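Long-range contacts in acetyl transferase (Salmonella typhimurium, PDB 1S7K), which probably transfers an acetyl group from acetyl-coenzyme A to the N-terminal alpha-amino group of ribosomal protein L7/L12, as a dimeric member of the GNAT acetyltransferase family: residues 135-140 and 173-178; 156-161 and 169-174. All coordinates share one frame; numbering follows the deposited sequence.

Interaction 1 of 2, residues 135-140 and 173-178; sequences IKCRVD and NMYARI
Cys137 sends its sulfur to the rim of the Tyr175 ring, SG resting 3.9 Å from CE2 and 78° off the ring normal, a sulfur-aromatic contact made at the edge. With chi1 at 62°, SG stands between the backbone N and the carbonyl carbon of Cys137, and from there it meets the ring edge. The same ring edge meets a backbone acceptor in its plane, Ile135 O, 3.7 Å from Tyr175 CD2, while the CB atoms of Ile135 and Tyr175 pack against each other. On the other face of the sheet Lys136 and Met174 run side by side, with Lys136 CG 3.8 Å from Met174 CE. Past the end of strand 135-138, Val139 lays CG2 against the amide of Asn173, 3.6 Å from OD1, the two side chains crossing at about a right angle.

Beneath these contacts lie two hydrogen-bonded pairs, Ile135 with Tyr175 and Cys137 with Asn173, the shortest bond running from Asn173 N to Cys137 O at 2.7 Å. One second-shell residue ties the polar ends together: Asn145 OD1, on helix 142-150, bonds both Tyr175 OH and Asn173 ND2. The helix thereby anchors the hydroxyl end of the ring that borders Cys137, a residue seen covalently linked to coenzyme A in another structure of this protein, though no coenzyme is bound here. Antiparallel strands 132-138 and 168-178 here form part of the mixed sheet of the GNAT fold, beside its coenzyme A site.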
loop_
_atom_site.group_PDB
_atom_site.type_symbol
_atom_site.label_atom_id
_atom_site.label_comp_id
_atom_site.label_asym_id
_atom_site.label_seq_id
_atom_site.Cartn_x
_atom_site.Cartn_y
_atom_site.Cartn_z
ATOM N N ILE A 135 -0.433 -10.384 -4.017
ATOM C CA ILE A 135 -0.386 -10.050 -5.467
ATOM C C ILE A 135 -1.564 -9.157 -5.769
ATOM O O ILE A 135 -2.734 -9.585 -5.581
ATOM C CB ILE A 135 -0.524 -11.289 -6.387
ATOM C CG1 ILE A 135 0.786 -12.080 -6.338
ATOM C CG2 ILE A 135 -0.873 -10.817 -7.879
ATOM C CD1 ILE A 135 0.774 -13.521 -6.948
ATOM N N LYS A 136 -1.289 -7.924 -6.207
ATOM C CA LYS A 136 -2.373 -7.030 -6.631
ATOM C C LYS A 136 -2.195 -6.988 -8.135
ATOM O O LYS A 136 -1.049 -6.736 -8.605
ATOM C CB LYS A 136 -2.167 -5.614 -6.053
ATOM C CG LYS A 136 -2.410 -5.496 -4.567
ATOM C CD LYS A 136 -1.829 -4.197 -3.994
ATOM C CE LYS A 136 -2.604 -3.018 -4.406
ATOM N NZ LYS A 136 -1.833 -1.775 -3.983
ATOM N N CYS A 137 -3.246 -7.337 -8.882
ATOM C CA CYS A 137 -3.106 -7.222 -10.347
ATOM C C CYS A 137 -4.452 -6.852 -10.958
ATOM O O CYS A 137 -5.528 -7.199 -10.401
ATOM C CB CYS A 137 -2.622 -8.538 -10.895
ATOM S SG CYS A 137 -3.755 -9.978 -10.626
ATOM N N ARG A 138 -4.425 -6.178 -12.107
ATOM C CA ARG A 138 -5.670 -5.756 -12.754
ATOM C C ARG A 138 -6.561 -6.970 -12.998
ATOM O O ARG A 138 -6.070 -8.060 -13.299
ATOM C CB ARG A 138 -5.380 -5.078 -14.092
ATOM C CG ARG A 138 -4.814 -3.668 -13.930
ATOM C CD ARG A 138 -4.584 -2.977 -15.340
ATOM N NE ARG A 138 -4.622 -3.936 -16.445
ATOM C CZ ARG A 138 -3.602 -4.654 -16.909
ATOM N NH1 ARG A 138 -3.827 -5.496 -17.900
ATOM N NH2 ARG A 138 -2.352 -4.538 -16.411
ATOM N N VAL A 139 -7.868 -6.765 -12.883
ATOM C CA VAL A 139 -8.795 -7.842 -13.104
ATOM C C VAL A 139 -8.584 -8.374 -14.553
ATOM O O VAL A 139 -8.632 -9.583 -14.787
ATOM C CB VAL A 139 -10.240 -7.359 -12.906
ATOM C CG1 VAL A 139 -11.236 -8.424 -13.376
ATOM C CG2 VAL A 139 -10.454 -7.049 -11.426
ATOM N N ASP A 140 -8.291 -7.470 -15.477
ATOM C CA ASP A 140 -8.131 -7.858 -16.874
ATOM C C ASP A 140 -6.734 -8.326 -17.231
ATOM O O ASP A 140 -6.428 -8.551 -18.415
ATOM C CB ASP A 140 -8.610 -6.709 -17.821
ATOM C CG ASP A 140 -7.710 -5.483 -17.797
ATOM O OD1 ASP A 140 -6.625 -5.510 -17.195
ATOM O OD2 ASP A 140 -8.065 -4.439 -18.422
ATOM N N ASN A 173 -7.538 -7.010 -8.559
ATOM C CA ASN A 173 -7.773 -8.119 -7.632
ATOM C C ASN A 173 -6.646 -8.131 -6.613
ATOM O O ASN A 173 -5.467 -7.927 -6.945
ATOM C CB ASN A 173 -7.788 -9.452 -8.380
ATOM C CG ASN A 173 -9.131 -9.724 -9.067
ATOM O OD1 ASN A 173 -10.178 -9.256 -8.619
ATOM N ND2 ASN A 173 -9.101 -10.485 -10.165
ATOM N N MET A 174 -7.010 -8.364 -5.363
ATOM C CA MET A 174 -6.006 -8.480 -4.347
ATOM C C MET A 174 -6.038 -9.925 -3.904
ATOM O O MET A 174 -7.066 -10.420 -3.423
ATOM C CB MET A 174 -6.275 -7.545 -3.151
ATOM C CG MET A 174 -5.213 -7.894 -2.040
ATOM S SD MET A 174 -5.240 -6.769 -0.631
ATOM C CE MET A 174 -4.513 -5.338 -1.430
ATOM N N TYR A 175 -4.879 -10.584 -4.029
ATOM C CA TYR A 175 -4.679 -12.004 -3.677
ATOM C C TYR A 175 -3.652 -12.125 -2.566
ATOM O O TYR A 175 -2.708 -11.328 -2.494
ATOM C CB TYR A 175 -4.087 -12.768 -4.863
ATOM C CG TYR A 175 -5.002 -12.997 -6.042
ATOM C CD1 TYR A 175 -5.848 -14.113 -6.091
ATOM C CD2 TYR A 175 -4.964 -12.138 -7.145
ATOM C CE1 TYR A 175 -6.635 -14.363 -7.286
ATOM C CE2 TYR A 175 -5.723 -12.368 -8.283
ATOM C CZ TYR A 175 -6.558 -13.501 -8.355
ATOM O OH TYR A 175 -7.265 -13.768 -9.562
ATOM N N ALA A 176 -3.812 -13.099 -1.697
ATOM C CA ALA A 176 -2.790 -13.263 -0.662
ATOM C C ALA A 176 -2.549 -14.713 -0.329
ATOM O O ALA A 176 -3.429 -15.568 -0.491
ATOM C CB ALA A 176 -3.141 -12.455 0.679
ATOM N N ARG A 177 -1.324 -14.993 0.092
ATOM C CA ARG A 177 -0.965 -16.310 0.599
ATOM C C ARG A 177 -0.180 -16.089 1.870
ATOM O O ARG A 177 0.748 -15.252 1.870
ATOM C CB ARG A 177 -0.045 -17.050 -0.388
ATOM C CG ARG A 177 0.030 -18.539 0.011
ATOM C CD ARG A 177 0.424 -19.437 -1.185
ATOM N NE ARG A 177 0.983 -20.669 -0.665
ATOM C CZ ARG A 177 1.803 -21.475 -1.329
ATOM N NH1 ARG A 177 2.154 -21.206 -2.583
ATOM N NH2 ARG A 177 2.355 -22.507 -0.678
ATOM N N ILE A 178 -0.547 -16.808 2.943
ATOM C CA ILE A 178 0.173 -16.721 4.212
ATOM C C ILE A 178 0.986 -18.042 4.349
ATOM O O ILE A 178 0.451 -19.151 4.094
ATOM C CB ILE A 178 -0.785 -16.643 5.423
ATOM C CG1 ILE A 178 -1.763 -15.448 5.287
ATOM C CG2 ILE A 178 0.036 -16.610 6.761
ATOM C CD1 ILE A 178 -1.178 -14.117 5.481
#

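Interaction 2 of 2, residues 156-161 and 169-174; sequences EGCMKQ and YHDVNM
Glu156 and Gly157 both face Met174 across the hairpin of strands 154-165 and 168-178, forming a classic beta bulge. Met174 O accepts from Glu156 N at 2.8 Å and, weakly, from Gly157 N, while Met174 N returns a nearly straight bond to Gly157 O (173° at the hydrogen). The Glu156 side chain slants over that of Met174, bringing OE2 3.9 Å from SD. Its carboxylate has stronger partners elsewhere: OE2 forms a salt bridge with Arg132, and OE1 accepts from Lys160 N of the second subunit.

Beyond the bulge, Met159 and Val172 form a hydrogen-bonded pair, their side chains on the same sheet face as Met174. Met174 bends at its last torsion (chi3 -72°), which swings CE to within 3.8 Å of Met159 SD, the two chains oblique to each other. Met159 of the second subunit also packs on Met174, so this thioether cluster continues across the dimer interface. On the opposite face Cys158 SG lies between neighbours of the facing strand, 3.8 Å from Asn173 OD1 and 4.0 Å from Asp171 CB.

Where the chain turns a corner at Lys160 and Gln161, the side chains of both run alongside Asp171, pointing the same way as its carboxylate. Gln161 CB packs on Tyr169 CB at 3.7 Å, and the Tyr169 ring makes a cation-pi contact with Arg131 of the second subunit. At the corner itself Gln161 N donates to Asp171 OD1 over 2.7 Å, approaching from above the carboxylate plane, 38° out of it.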
loop_
_atom_site.group_PDB
_atom_site.type_symbol
_atom_site.label_atom_id
_atom_site.label_comp_id
_atom_site.label_asym_id
_atom_site.label_seq_id
_atom_site.Cartn_x
_atom_site.Cartn_y
_atom_site.Cartn_z
ATOM N N GLU A 156 -8.757 -12.147 -1.985
ATOM C CA GLU A 156 -9.302 -11.439 -0.820
ATOM C C GLU A 156 -10.273 -10.335 -1.168
ATOM O O GLU A 156 -11.094 -9.938 -0.308
ATOM C CB GLU A 156 -8.163 -10.830 -0.017
ATOM C CG GLU A 156 -7.263 -11.903 0.578
ATOM C CD GLU A 156 -6.184 -11.278 1.470
ATOM O OE1 GLU A 156 -5.724 -11.936 2.397
ATOM O OE2 GLU A 156 -5.790 -10.133 1.226
ATOM N N GLY A 157 -10.177 -9.810 -2.397
ATOM C CA GLY A 157 -11.107 -8.745 -2.787
ATOM C C GLY A 157 -10.746 -8.133 -4.119
ATOM O O GLY A 157 -9.680 -8.426 -4.693
ATOM N N CYS A 158 -11.604 -7.207 -4.541
ATOM C CA CYS A 158 -11.454 -6.484 -5.813
ATOM C C CYS A 158 -11.504 -4.985 -5.501
ATOM O O CYS A 158 -12.525 -4.501 -4.992
ATOM C CB CYS A 158 -12.626 -6.863 -6.702
ATOM S SG CYS A 158 -12.402 -6.161 -8.334
ATOM N N MET A 159 -10.392 -4.251 -5.741
ATOM C CA MET A 159 -10.346 -2.828 -5.452
ATOM C C MET A 159 -10.832 -2.094 -6.703
ATOM O O MET A 159 -10.200 -2.183 -7.723
ATOM C CB MET A 159 -8.905 -2.481 -5.167
ATOM C CG MET A 159 -8.381 -3.304 -3.916
ATOM S SD MET A 159 -6.583 -3.241 -3.772
ATOM C CE MET A 159 -6.280 -1.578 -3.473
ATOM N N LYS A 160 -11.929 -1.363 -6.566
ATOM C CA LYS A 160 -12.546 -0.686 -7.711
ATOM C C LYS A 160 -11.727 0.425 -8.316
ATOM O O LYS A 160 -11.298 1.292 -7.593
ATOM C CB LYS A 160 -13.903 -0.152 -7.266
ATOM C CG LYS A 160 -14.743 0.449 -8.355
ATOM C CD LYS A 160 -16.023 1.079 -7.782
ATOM C CE LYS A 160 -17.277 0.396 -8.304
ATOM N NZ LYS A 160 -18.360 1.479 -8.290
ATOM N N GLN A 161 -11.478 0.398 -9.632
ATOM C CA GLN A 161 -10.742 1.525 -10.250
ATOM C C GLN A 161 -9.470 1.943 -9.535
ATOM O O GLN A 161 -9.129 3.110 -9.449
ATOM C CB GLN A 161 -11.705 2.739 -10.336
ATOM C CG GLN A 161 -12.912 2.408 -11.198
ATOM C CD GLN A 161 -14.113 3.377 -10.955
ATOM O OE1 GLN A 161 -15.290 2.976 -11.030
ATOM N NE2 GLN A 161 -13.808 4.615 -10.681
ATOM N N TYR A 169 -9.049 4.012 -15.136
ATOM C CA TYR A 169 -8.739 3.453 -13.814
ATOM C C TYR A 169 -9.400 2.063 -13.828
ATOM O O TYR A 169 -10.637 1.904 -14.035
ATOM C CB TYR A 169 -9.276 4.354 -12.685
ATOM C CG TYR A 169 -8.672 5.731 -12.811
ATOM C CD1 TYR A 169 -7.526 6.081 -12.102
ATOM C CD2 TYR A 169 -9.257 6.682 -13.652
ATOM C CE1 TYR A 169 -6.976 7.336 -12.206
ATOM C CE2 TYR A 169 -8.705 7.956 -13.767
ATOM C CZ TYR A 169 -7.592 8.265 -13.052
ATOM O OH TYR A 169 -7.078 9.516 -13.198
ATOM N N HIS A 170 -8.564 1.039 -13.652
ATOM C CA HIS A 170 -9.036 -0.340 -13.729
ATOM C C HIS A 170 -9.194 -0.991 -12.378
ATOM O O HIS A 170 -8.438 -0.697 -11.491
ATOM C CB HIS A 170 -8.003 -1.154 -14.495
ATOM C CG HIS A 170 -7.786 -0.625 -15.876
ATOM N ND1 HIS A 170 -8.585 -0.997 -16.932
ATOM C CD2 HIS A 170 -6.956 0.338 -16.340
ATOM C CE1 HIS A 170 -8.256 -0.289 -18.005
ATOM N NE2 HIS A 170 -7.272 0.532 -17.678
ATOM N N ASP A 171 -10.138 -1.912 -12.278
ATOM C CA ASP A 171 -10.342 -2.667 -11.028
ATOM C C ASP A 171 -9.110 -3.598 -10.876
ATOM O O ASP A 171 -8.551 -4.110 -11.887
ATOM C CB ASP A 171 -11.611 -3.502 -11.151
ATOM C CG ASP A 171 -12.904 -2.689 -11.021
ATOM O OD1 ASP A 171 -12.875 -1.419 -11.087
ATOM O OD2 ASP A 171 -13.965 -3.377 -10.896
ATOM N N VAL A 172 -8.747 -3.877 -9.620
ATOM C CA VAL A 172 -7.575 -4.679 -9.285
ATOM C C VAL A 172 -7.921 -5.777 -8.276
ATOM O O VAL A 172 -8.496 -5.482 -7.263
ATOM C CB VAL A 172 -6.504 -3.782 -8.595
ATOM C CG1 VAL A 172 -5.273 -4.612 -8.094
ATOM C CG2 VAL A 172 -5.988 -2.745 -9.596
ATOM N N ASN A 173 -7.538 -7.010 -8.559
ATOM C CA ASN A 173 -7.773 -8.119 -7.632
ATOM C C ASN A 173 -6.646 -8.131 -6.613
ATOM O O ASN A 173 -5.467 -7.927 -6.945
ATOM C CB ASN A 173 -7.788 -9.452 -8.380
ATOM C CG ASN A 173 -9.131 -9.724 -9.067
ATOM O OD1 ASN A 173 -10.178 -9.256 -8.619
ATOM N ND2 ASN A 173 -9.101 -10.485 -10.165
ATOM N N MET A 174 -7.010 -8.364 -5.363
ATOM C CA MET A 174 -6.006 -8.480 -4.347
ATOM C C MET A 174 -6.038 -9.925 -3.904
ATOM O O MET A 174 -7.066 -10.420 -3.423
ATOM C CB MET A 174 -6.275 -7.545 -3.151
ATOM C CG MET A 174 -5.213 -7.894 -2.040
ATOM S SD MET A 174 -5.240 -6.769 -0.631
ATOM C CE MET A 174 -4.513 -5.338 -1.430
#

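How the interactions relate
Strand 168-178 carries both contacts, taking strand 132-138 along one edge in interaction 1 and strand 154-165 along the other in interaction 2; their centres lie 8 Å apart. Asn173 and Met174 belong to both, each bonding through its backbone in one contact or the other. The two also meet directly: Val139 N lies 2.9 Å from Asp171 O, a probable hydrogen bond, and Val139 CG2 packs 3.8 Å from Cys158 SG. Interaction 1 contains Cys137 of the coenzyme A site, whose side chain is about 5 Å from that of Asn141, another residue of that site. Interaction 2 is more peripheral, on a strand outermost within its chain, and gives many of its side chains to the second subunit.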